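Local coordinates for uncharacterized protein TCIL3000_10_9440 (Trypanosoma congolense, PDB 5KMX), which is an insect stage surface antigen of unknown function whose bilobed ectodomain may act as a sensor, at residues A[12-15]-A[16-20]. Residues are numbered along the deposited sequence; the frame is centred on the assembly and turned at random.
Sequences DDFK and EAVNA
F14 and V18, one turn apart on the N-terminal α-helix 11-20, meet through a CH-pi contact on the side of the helix that faces the rest of the ectodomain. The CG2 methyl of V18 sits over one face of the F14 ring, 3.7 Å from its centroid and 23° off the ring normal. It is displaced toward the rim, approaching CE2 most closely at 3.4 Å. With CG anti to the backbone N (chi1 -175°), the F14 ring lies beside its own carbonyl carbon, on the side of the following turn, while V18 sets CG1 anti to its backbone N, which puts CG2 beside that N and turns it toward the preceding turn. The buried ring also makes an edge-to-face contact with F50 and packs on A211 and L215 of helix 208-216; I53 of strand 53-63 touches both F14 and V18. The pair thus belongs to the apolar seam that seats the N-terminal helix against the sheet and the C-terminal helix.

The i to i+4 backbone bonds of the α-helix link the same residues. V18 N to F14 O is short and nearly straight, 2.9 Å with an N-H...O angle of 163°. E16 N reaches D12 O at 2.9 Å, and A17 N is bonded to D13 O over a longer 3.2 Å while also making a weak bond to F14 O, so that F14 O receives two amides.

Charged and polar side chains occupy exposed positions. D13 and E16 bring like charges near each other, with OD1 of D13 4.4 Å from OE1 of E16, which may disfavour a closer approach of the carboxylates. One turn beyond K15, N19 N donates to K15 O at 3.3 Å, and the N19 carboxamide folds back so that ND2 lies 3.1 Å from K15 O, at an angle too poor for a hydrogen bond.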
loop_
_atom_site.group_PDB
_atom_site.type_symbol
_atom_site.label_atom_id
_atom_site.label_comp_id
_atom_site.label_asym_id
_atom_site.label_seq_id
_atom_site.Cartn_x
_atom_site.Cartn_y
_atom_site.Cartn_z
ATOM N N ASP A 12 -0.897 2.660 22.938
ATOM C CA ASP A 12 -1.898 1.872 23.648
ATOM C C ASP A 12 -3.024 1.418 22.726
ATOM O O ASP A 12 -3.551 0.317 22.876
ATOM C CB ASP A 12 -2.477 2.675 24.813
ATOM C CG ASP A 12 -1.588 2.644 26.041
ATOM O OD1 ASP A 12 -0.556 3.348 26.050
ATOM O OD2 ASP A 12 -1.925 1.916 26.998
ATOM N N ASP A 13 -3.403 2.274 21.782
ATOM C CA ASP A 13 -4.427 1.915 20.807
ATOM C C ASP A 13 -3.955 0.752 19.936
ATOM O O ASP A 13 -4.746 -0.112 19.561
ATOM C CB ASP A 13 -4.788 3.117 19.934
ATOM C CG ASP A 13 -5.760 4.063 20.613
ATOM O OD1 ASP A 13 -5.824 4.063 21.860
ATOM O OD2 ASP A 13 -6.460 4.809 19.896
ATOM N N PHE A 14 -2.666 0.742 19.609
ATOM C CA PHE A 14 -2.075 -0.357 18.850
ATOM C C PHE A 14 -2.034 -1.632 19.683
ATOM O O PHE A 14 -2.339 -2.713 19.188
ATOM C CB PHE A 14 -0.663 -0.002 18.384
ATOM C CG PHE A 14 -0.051 -1.038 17.487
ATOM C CD1 PHE A 14 -0.531 -1.221 16.203
ATOM C CD2 PHE A 14 0.994 -1.835 17.929
ATOM C CE1 PHE A 14 0.020 -2.175 15.371
ATOM C CE2 PHE A 14 1.551 -2.792 17.097
ATOM C CZ PHE A 14 1.062 -2.961 15.817
ATOM N N LYS A 15 -1.632 -1.495 20.944
ATOM C CA LYS A 15 -1.703 -2.589 21.910
ATOM C C LYS A 15 -3.094 -3.213 21.924
ATOM O O LYS A 15 -3.243 -4.433 21.985
ATOM C CB LYS A 15 -1.361 -2.083 23.312
ATOM C CG LYS A 15 0.112 -2.118 23.689
ATOM C CD LYS A 15 0.288 -1.677 25.138
ATOM C CE LYS A 15 1.730 -1.773 25.600
ATOM N NZ LYS A 15 1.871 -1.402 27.036
ATOM N N GLU A 16 -4.108 -2.356 21.872
ATOM C CA GLU A 16 -5.499 -2.785 21.904
ATOM C C GLU A 16 -5.840 -3.639 20.685
ATOM O O GLU A 16 -6.604 -4.602 20.781
ATOM C CB GLU A 16 -6.421 -1.562 21.973
ATOM C CG GLU A 16 -7.873 -1.879 22.287
ATOM C CD GLU A 16 -8.720 -0.630 22.475
ATOM O OE1 GLU A 16 -8.148 0.455 22.719
ATOM O OE2 GLU A 16 -9.962 -0.732 22.373
ATOM N N ALA A 17 -5.259 -3.290 19.541
ATOM C CA ALA A 17 -5.536 -3.988 18.289
ATOM C C ALA A 17 -4.803 -5.325 18.207
ATOM O O ALA A 17 -5.373 -6.328 17.776
ATOM C CB ALA A 17 -5.154 -3.111 17.105
ATOM N N VAL A 18 -3.538 -5.336 18.616
ATOM C CA VAL A 18 -2.711 -6.539 18.524
ATOM C C VAL A 18 -3.280 -7.680 19.365
ATOM O O VAL A 18 -3.297 -8.832 18.930
ATOM C CB VAL A 18 -1.258 -6.263 18.974
ATOM C CG1 VAL A 18 -0.428 -7.548 18.950
ATOM C CG2 VAL A 18 -0.621 -5.194 18.095
ATOM N N ASN A 19 -3.737 -7.358 20.569
ATOM C CA ASN A 19 -4.249 -8.371 21.486
ATOM C C ASN A 19 -5.596 -8.937 21.046
ATOM O O ASN A 19 -5.872 -10.121 21.238
ATOM C CB ASN A 19 -4.372 -7.790 22.895
ATOM C CG ASN A 19 -3.023 -7.501 23.526
ATOM O OD1 ASN A 19 -2.053 -8.229 23.308
ATOM N ND2 ASN A 19 -2.955 -6.434 24.312
ATOM N N ALA A 20 -6.429 -8.087 20.456
ATOM C CA ALA A 20 -7.757 -8.497 20.012
ATOM C C ALA A 20 -7.695 -9.350 18.749
ATOM O O ALA A 20 -8.619 -10.109 18.459
ATOM C CB ALA A 20 -8.627 -7.274 19.772
#